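Hypoxanthine-guanine phosphoribosyltransferase (PDB 3ACB) probably catalyses the magnesium-dependent transfer of a phosphoribosyl group from 5-phospho-alpha-D-ribose 1-diphosphate to hypoxanthine or guanine, yielding IMP or GMP in purine salvage. Local coordinates at residues V105-T110 against R137-V142; M65-I70 against L85-R90; G3-G8 against R168-I173. One frame throughout, in Å; residues are numbered along the deposited sequence.

Contact 1: residues V105-T110 against R137-V142; sequences VDTGLT and RRQVEV
The guanidinium of Arg138 has CG1 of Val105 over one face, offset toward the rim, with Val105 CG1 3.6 Å from Arg138 CZ, while Asp106 O sits at its edge, near the plane. That of Arg137 carries Asp106 CB over one face and passes Thr107 CG2 obliquely. The Arg138 chain bends at chi2 (-73°), which folds the guanidinium back over residues 105-106. There Arg138 NH1 bridges two successive carbonyls: it donates to Val105 O from above the carbonyl plane, at 3.0 Å, and to Asp106 O from a direction tilted from the plane of that second carbonyl. One nitrogen thereby ties together two successive carbonyl oxygens of the loop. The carboxylate of Asp106 lies near the Arg137 guanidinium without pairing with it, and Arg137 NH1 forms its salt bridge with Asp153. Thr107 OG1 accepts from Leu109 N at 3.1 Å, an ST turn, and Thr107 O receives a nearly straight bond from Gln139 N at 2.8 Å, on an in-plane lone pair. Gly108, the N-cap, has positive phi (87°); a CB there would come tight against Val140 O and Val142 CG2 and be jammed against the carbonyl O of Thr107, which by itself calls for glycine. Residues 106-108 and 110 belong to the observed GMP and IMP sites, in the PRPP-binding loop characteristic of type I phosphoribosyltransferases, and residues 137-142 pack against this loop. Strand 104-105 leads into that loop and pairs with the chain at Leu132 and Lys134, while helix 109-119 leaves it, with Val140 and Val142 resting on Ser112.

Contact 2: residues M65-I70 against L85-R90; sequences MDFIAI and LLKDLR
Leu85 CD1 is the bump that the two isoleucines receive: it presses on Ile68 CD1 and Ile70 CG2, 3.3 Å from each, tighter than usual van der Waals contact. Leu85 CG stands opposite the backbone N across the CA-CB bond (chi1 -175°), which carries the methyl over to the strand 65-70. Further along, Leu89 CD2 fits beside Ile68 CB at 3.9 Å. On the face of Ala69, the small methyl lets Lys87 CB come to 3.4 Å from Ala69 CB, and the extended lysine runs on to place NZ by Phe67 CB. The register slips here, because Leu86 and Lys87 both face Ala69 in a classic beta bulge; Lys87 N donates to Ala69 O at 2.7 Å, and Leu86 N adds a weak bond to that oxygen. Phe67 meets Phe49 of the second subunit edge-to-face. Asp66 OD2 takes the Arg90 amide N on its syn lone pair, almost straight at 2.7 Å, and also that of Leu91; its OD1 accepts from Phe67 N. With an alanine here in place of Asp66, the Arg90 and Leu91 amides would probably lose their acceptor and the turn would be freer to shift. The chemistry is thus divided: methyl groups wedge one end of this edge-strand pairing, while a buried carboxylate, likely stabilised as an anion by its amide donors, pins the other.

Contact 3: residues G3-G8 against R168-I173; sequences GMFTPG and RNLPFI
Phe5 reaches across to residues 169-172 along its whole length. Phe5 CB starts against the aromatic ring of Phe172, 3.8 Å from Phe172 CE2. CG stands opposite the carbonyl carbon and beside the backbone N (chi1 -66°), which directs the ring toward Pro171. From CG onward the ring lies under Pro171 CD, which sits 3.5 Å from the Phe5 ring centroid and only 11° off its normal, a CH-pi contact over the face. Phe5 CD2 is the nearest ring atom to Pro171 CD, at 3.6 Å, and also meets Pro171 CG; on the other side of the ring axis Phe5 CD1 approaches Leu170 CD1 at 4.2 Å. Farther out, Phe5 CE1 has Asn169 ND2 at the ring edge, 3.7 Å away, and CZ ends beside Asn169 O. The ring and the Asn169 amide are turned 76° apart. This proline-on-aromatic CH-pi contact ties the N-terminal arm to the loop leading into strand 174-176, which pairs antiparallel with strand 155-157, apart from the main mixed sheet of the type I phosphoribosyltransferase fold. The amide of Asn169 is not spent on Phe5: its ND2 donates to Leu61 O of the second subunit, whose Arg57 also packs on Phe5. Phe172 in turn holds the next residues of the arm. Phe172 CZ lies 3.7 Å from Pro7 N, the ring edge meets Thr6 C, and Phe172 CE1 is 3.9 Å from Pro7 CB.

Overall arrangement
From the N terminus, residues 3-8 are the first to take part, but contact 3 closes only when the chain returns at 168-173, so it draws the widest loop and encloses the other two contacts. Within it contact 2 comes first, joining strand 64-70 to the edge strand 85-87 across a connection of which residues 72-83 are not modelled. Contact 1 follows in series, spanning 105-110 to 137-142 and binding the start of helix 109-119 to the loop before strand 146-150. Contacts 1 and 2 meet where Thr110 CG2 packs on Ile70 CD1, while contact 3 touches neither. Contacts 2 and 3 both reach the second subunit, and contact 1 stays within the chain.

Contact 1: residues V105-T110 against R137-V142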
# COMPACT_ATOMS: atom_id res chain seq x y z
N VAL A 105 4.04 12.16 -11.70
CA VAL A 105 3.65 13.54 -11.96
C VAL A 105 3.97 13.86 -13.41
O VAL A 105 5.15 13.91 -13.79
CB VAL A 105 4.43 14.53 -11.06
CG1 VAL A 105 4.01 15.96 -11.38
CG2 VAL A 105 4.19 14.21 -9.59
N ASP A 106 2.94 14.04 -14.23
CA ASP A 106 3.15 14.38 -15.63
C ASP A 106 2.66 15.79 -15.94
O ASP A 106 3.47 16.71 -16.09
CB ASP A 106 2.48 13.35 -16.56
CG ASP A 106 1.10 12.92 -16.10
OD1 ASP A 106 0.26 13.79 -15.80
OD2 ASP A 106 0.86 11.70 -16.04
N THR A 107 1.35 15.97 -16.05
CA THR A 107 0.80 17.30 -16.34
C THR A 107 0.92 18.20 -15.12
O THR A 107 1.09 19.41 -15.25
CB THR A 107 -0.70 17.23 -16.73
OG1 THR A 107 -1.47 16.82 -15.60
CG2 THR A 107 -0.92 16.22 -17.87
N GLY A 108 0.83 17.59 -13.94
CA GLY A 108 0.92 18.35 -12.70
C GLY A 108 -0.42 18.91 -12.27
O GLY A 108 -0.54 19.53 -11.21
N LEU A 109 -1.45 18.68 -13.09
CA LEU A 109 -2.79 19.17 -12.80
C LEU A 109 -3.38 18.57 -11.53
O LEU A 109 -3.93 19.29 -10.70
CB LEU A 109 -3.72 18.89 -13.98
CG LEU A 109 -3.34 19.59 -15.28
CD1 LEU A 109 -4.18 19.08 -16.43
CD2 LEU A 109 -3.51 21.09 -15.11
N THR A 110 -3.27 17.26 -11.39
CA THR A 110 -3.80 16.56 -10.23
C THR A 110 -3.07 16.96 -8.95
O THR A 110 -3.71 17.20 -7.93
CB THR A 110 -3.70 15.04 -10.41
OG1 THR A 110 -4.53 14.63 -11.51
CG2 THR A 110 -4.16 14.32 -9.15
N ARG A 137 5.50 16.74 -19.98
CA ARG A 137 4.04 16.80 -19.98
C ARG A 137 3.48 17.92 -19.09
O ARG A 137 2.27 18.13 -19.06
CB ARG A 137 3.46 15.46 -19.50
CG ARG A 137 3.67 14.30 -20.45
CD ARG A 137 2.71 14.37 -21.63
NE ARG A 137 1.32 14.26 -21.20
CZ ARG A 137 0.79 13.19 -20.60
NH1 ARG A 137 1.54 12.12 -20.36
NH2 ARG A 137 -0.49 13.19 -20.25
N ARG A 138 4.36 18.63 -18.39
CA ARG A 138 3.93 19.69 -17.49
C ARG A 138 3.02 20.75 -18.11
O ARG A 138 3.34 21.34 -19.14
CB ARG A 138 5.14 20.40 -16.87
CG ARG A 138 5.91 19.56 -15.86
CD ARG A 138 5.16 19.42 -14.54
NE ARG A 138 6.02 18.84 -13.52
CZ ARG A 138 6.39 17.56 -13.48
NH1 ARG A 138 5.96 16.71 -14.41
NH2 ARG A 138 7.21 17.14 -12.53
N GLN A 139 1.89 20.99 -17.46
CA GLN A 139 0.95 22.00 -17.92
C GLN A 139 0.88 23.09 -16.86
O GLN A 139 0.38 24.18 -17.10
CB GLN A 139 -0.43 21.38 -18.15
CG GLN A 139 -0.42 20.25 -19.17
CD GLN A 139 -1.80 19.95 -19.73
OE1 GLN A 139 -2.74 19.67 -18.98
NE2 GLN A 139 -1.92 20.00 -21.05
N VAL A 140 1.40 22.77 -15.67
CA VAL A 140 1.44 23.70 -14.55
C VAL A 140 2.66 23.39 -13.69
O VAL A 140 3.09 22.24 -13.60
CB VAL A 140 0.18 23.59 -13.66
CG1 VAL A 140 -1.05 24.01 -14.45
CG2 VAL A 140 0.02 22.17 -13.14
N GLU A 141 3.22 24.42 -13.06
CA GLU A 141 4.39 24.23 -12.22
C GLU A 141 4.03 23.67 -10.85
O GLU A 141 3.24 24.26 -10.11
CB GLU A 141 5.14 25.55 -12.04
CG GLU A 141 5.77 26.09 -13.31
CD GLU A 141 6.56 27.36 -13.06
OE1 GLU A 141 7.50 27.33 -12.25
OE2 GLU A 141 6.22 28.40 -13.68
N VAL A 142 4.62 22.53 -10.52
CA VAL A 142 4.41 21.89 -9.23
C VAL A 142 5.77 21.44 -8.73
O VAL A 142 6.65 21.09 -9.53
CB VAL A 142 3.48 20.67 -9.34
CG1 VAL A 142 2.06 21.13 -9.67
CG2 VAL A 142 3.99 19.72 -10.41

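Contact 2: residues M65-I70 against L85-R90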
# COMPACT_ATOMS: atom_id res chain seq x y z
N MET A 65 0.22 8.51 8.75
CA MET A 65 -0.08 8.48 7.33
C MET A 65 -1.57 8.46 7.05
O MET A 65 -2.38 8.22 7.93
CB MET A 65 0.62 7.29 6.64
CG MET A 65 0.81 6.04 7.49
SD MET A 65 1.78 4.73 6.67
CE MET A 65 3.34 4.85 7.52
N ASP A 66 -1.92 8.74 5.80
CA ASP A 66 -3.30 8.73 5.39
C ASP A 66 -3.33 8.41 3.90
O ASP A 66 -2.30 8.43 3.23
CB ASP A 66 -3.96 10.09 5.64
CG ASP A 66 -5.45 9.98 5.85
OD1 ASP A 66 -6.01 8.89 5.59
OD2 ASP A 66 -6.08 10.97 6.27
N PHE A 67 -4.52 8.11 3.40
CA PHE A 67 -4.70 7.76 2.01
C PHE A 67 -5.79 8.60 1.39
O PHE A 67 -6.83 8.85 2.00
CB PHE A 67 -5.07 6.28 1.92
CG PHE A 67 -4.01 5.36 2.43
CD1 PHE A 67 -3.08 4.79 1.55
CD2 PHE A 67 -3.91 5.08 3.79
CE1 PHE A 67 -2.08 3.95 2.02
CE2 PHE A 67 -2.90 4.25 4.27
CZ PHE A 67 -1.98 3.68 3.39
N ILE A 68 -5.53 9.05 0.17
CA ILE A 68 -6.51 9.86 -0.54
C ILE A 68 -6.56 9.37 -1.98
O ILE A 68 -5.55 8.94 -2.55
CB ILE A 68 -6.13 11.37 -0.50
CG1 ILE A 68 -7.31 12.22 -0.97
CG2 ILE A 68 -4.92 11.63 -1.39
CD1 ILE A 68 -7.08 13.72 -0.83
N ALA A 69 -7.75 9.39 -2.57
CA ALA A 69 -7.91 8.96 -3.95
C ALA A 69 -8.48 10.12 -4.74
O ALA A 69 -9.52 10.67 -4.37
CB ALA A 69 -8.83 7.75 -4.03
N ILE A 70 -7.79 10.51 -5.80
CA ILE A 70 -8.23 11.61 -6.64
C ILE A 70 -8.05 11.25 -8.11
O ILE A 70 -7.14 10.50 -8.47
CB ILE A 70 -7.44 12.90 -6.34
CG1 ILE A 70 -5.94 12.61 -6.41
CG2 ILE A 70 -7.81 13.42 -4.96
CD1 ILE A 70 -5.07 13.79 -6.01
N LEU A 85 -12.38 14.65 -6.03
CA LEU A 85 -11.87 13.92 -4.88
C LEU A 85 -12.63 12.61 -4.69
O LEU A 85 -13.77 12.61 -4.24
CB LEU A 85 -12.00 14.79 -3.63
CG LEU A 85 -11.41 14.27 -2.31
CD1 LEU A 85 -9.93 14.03 -2.48
CD2 LEU A 85 -11.67 15.29 -1.21
N LEU A 86 -11.98 11.50 -5.03
CA LEU A 86 -12.60 10.18 -4.91
C LEU A 86 -12.65 9.69 -3.46
O LEU A 86 -13.69 9.22 -3.00
CB LEU A 86 -11.84 9.17 -5.78
CG LEU A 86 -11.77 9.51 -7.27
CD1 LEU A 86 -10.99 8.43 -8.01
CD2 LEU A 86 -13.17 9.64 -7.84
N LYS A 87 -11.53 9.78 -2.75
CA LYS A 87 -11.48 9.37 -1.35
C LYS A 87 -10.93 10.53 -0.53
O LYS A 87 -9.95 11.16 -0.93
CB LYS A 87 -10.58 8.14 -1.16
CG LYS A 87 -10.53 7.67 0.28
CD LYS A 87 -9.53 6.55 0.49
CE LYS A 87 -9.45 6.18 1.97
NZ LYS A 87 -8.41 5.14 2.23
N ASP A 88 -11.54 10.80 0.61
CA ASP A 88 -11.11 11.91 1.45
C ASP A 88 -10.20 11.52 2.61
O ASP A 88 -10.11 10.35 2.98
CB ASP A 88 -12.35 12.65 1.98
CG ASP A 88 -12.00 13.96 2.66
OD1 ASP A 88 -11.22 14.74 2.08
OD2 ASP A 88 -12.51 14.21 3.78
N LEU A 89 -9.52 12.52 3.18
CA LEU A 89 -8.61 12.31 4.30
C LEU A 89 -9.40 12.03 5.57
O LEU A 89 -10.59 12.34 5.64
CB LEU A 89 -7.74 13.55 4.52
CG LEU A 89 -6.84 14.01 3.37
CD1 LEU A 89 -6.19 15.34 3.74
CD2 LEU A 89 -5.78 12.95 3.10
N ARG A 90 -8.74 11.46 6.57
CA ARG A 90 -9.39 11.16 7.84
C ARG A 90 -8.63 11.79 9.00
O ARG A 90 -9.22 12.12 10.03
CB ARG A 90 -9.47 9.64 8.03
CG ARG A 90 -10.19 8.93 6.90
CD ARG A 90 -10.25 7.43 7.12
NE ARG A 90 -10.67 6.74 5.90
CZ ARG A 90 -11.83 6.94 5.28
NH1 ARG A 90 -12.70 7.82 5.77
NH2 ARG A 90 -12.13 6.28 4.17
O HOH W 1 -8.38 8.65 4.27

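Contact 3: residues G3-G8 against R168-I173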
# COMPACT_ATOMS: atom_id res chain seq x y z
N GLY A 3 7.45 -17.93 -11.19
CA GLY A 3 7.83 -16.68 -11.91
C GLY A 3 7.14 -16.56 -13.26
O GLY A 3 6.98 -17.55 -13.97
N MET A 4 6.74 -15.34 -13.61
CA MET A 4 6.07 -15.06 -14.87
C MET A 4 6.08 -13.57 -15.20
O MET A 4 5.55 -13.16 -16.23
CB MET A 4 4.61 -15.54 -14.82
CG MET A 4 4.41 -17.04 -14.84
SD MET A 4 5.03 -17.81 -16.35
CE MET A 4 3.55 -17.78 -17.37
N PHE A 5 6.69 -12.76 -14.34
CA PHE A 5 6.74 -11.32 -14.57
C PHE A 5 7.55 -10.99 -15.82
O PHE A 5 8.75 -11.27 -15.89
CB PHE A 5 7.33 -10.60 -13.36
CG PHE A 5 6.48 -10.68 -12.12
CD1 PHE A 5 5.14 -10.32 -12.16
CD2 PHE A 5 7.02 -11.12 -10.92
CE1 PHE A 5 4.34 -10.39 -11.01
CE2 PHE A 5 6.24 -11.20 -9.76
CZ PHE A 5 4.89 -10.83 -9.81
N THR A 6 6.89 -10.39 -16.80
CA THR A 6 7.53 -10.05 -18.06
C THR A 6 7.42 -8.56 -18.41
O THR A 6 6.33 -8.00 -18.41
CB THR A 6 6.93 -10.87 -19.22
OG1 THR A 6 7.07 -12.26 -18.93
CG2 THR A 6 7.63 -10.55 -20.53
N PRO A 7 8.56 -7.92 -18.72
CA PRO A 7 8.56 -6.50 -19.07
C PRO A 7 7.99 -6.25 -20.47
O PRO A 7 8.01 -7.14 -21.33
CB PRO A 7 10.03 -6.12 -18.97
CG PRO A 7 10.72 -7.38 -19.41
CD PRO A 7 9.93 -8.45 -18.67
N GLY A 8 7.47 -5.05 -20.68
CA GLY A 8 6.93 -4.70 -21.98
C GLY A 8 8.07 -4.37 -22.92
O GLY A 8 9.24 -4.41 -22.51
N ARG A 168 -0.35 -4.10 -11.82
CA ARG A 168 0.12 -3.26 -10.72
C ARG A 168 1.08 -4.10 -9.87
O ARG A 168 1.88 -3.55 -9.11
CB ARG A 168 -1.03 -2.81 -9.81
CG ARG A 168 -2.02 -1.82 -10.38
CD ARG A 168 -3.04 -1.46 -9.30
NE ARG A 168 -4.20 -0.72 -9.80
CZ ARG A 168 -4.18 0.57 -10.15
NH1 ARG A 168 -3.06 1.27 -10.04
NH2 ARG A 168 -5.29 1.14 -10.60
N ASN A 169 0.97 -5.42 -9.99
CA ASN A 169 1.80 -6.33 -9.20
C ASN A 169 3.22 -6.58 -9.70
O ASN A 169 4.00 -7.28 -9.05
CB ASN A 169 1.06 -7.65 -8.97
CG ASN A 169 0.68 -8.34 -10.27
OD1 ASN A 169 0.25 -7.70 -11.23
ND2 ASN A 169 0.80 -9.66 -10.28
N LEU A 170 3.56 -6.02 -10.86
CA LEU A 170 4.91 -6.18 -11.38
C LEU A 170 5.86 -5.52 -10.38
O LEU A 170 5.63 -4.40 -9.94
CB LEU A 170 5.04 -5.51 -12.75
CG LEU A 170 4.66 -6.32 -13.98
CD1 LEU A 170 3.30 -6.98 -13.81
CD2 LEU A 170 4.67 -5.41 -15.20
N PRO A 171 6.94 -6.22 -9.99
CA PRO A 171 7.89 -5.65 -9.03
C PRO A 171 8.81 -4.60 -9.64
O PRO A 171 9.60 -3.97 -8.94
CB PRO A 171 8.65 -6.87 -8.52
CG PRO A 171 8.64 -7.78 -9.71
CD PRO A 171 7.23 -7.64 -10.24
N PHE A 172 8.70 -4.40 -10.95
CA PHE A 172 9.53 -3.43 -11.64
C PHE A 172 8.67 -2.49 -12.46
O PHE A 172 7.47 -2.73 -12.62
CB PHE A 172 10.52 -4.15 -12.56
CG PHE A 172 9.88 -5.16 -13.47
CD1 PHE A 172 9.13 -4.75 -14.57
CD2 PHE A 172 10.00 -6.52 -13.22
CE1 PHE A 172 8.50 -5.67 -15.40
CE2 PHE A 172 9.38 -7.46 -14.04
CZ PHE A 172 8.63 -7.04 -15.14
N ILE A 173 9.27 -1.42 -12.96
CA ILE A 173 8.57 -0.46 -13.80
C ILE A 173 8.93 -0.80 -15.24
O ILE A 173 10.12 -0.96 -15.57
CB ILE A 173 9.00 1.00 -13.53
CG1 ILE A 173 8.47 1.47 -12.16
CG2 ILE A 173 8.47 1.92 -14.64
CD1 ILE A 173 6.97 1.62 -12.12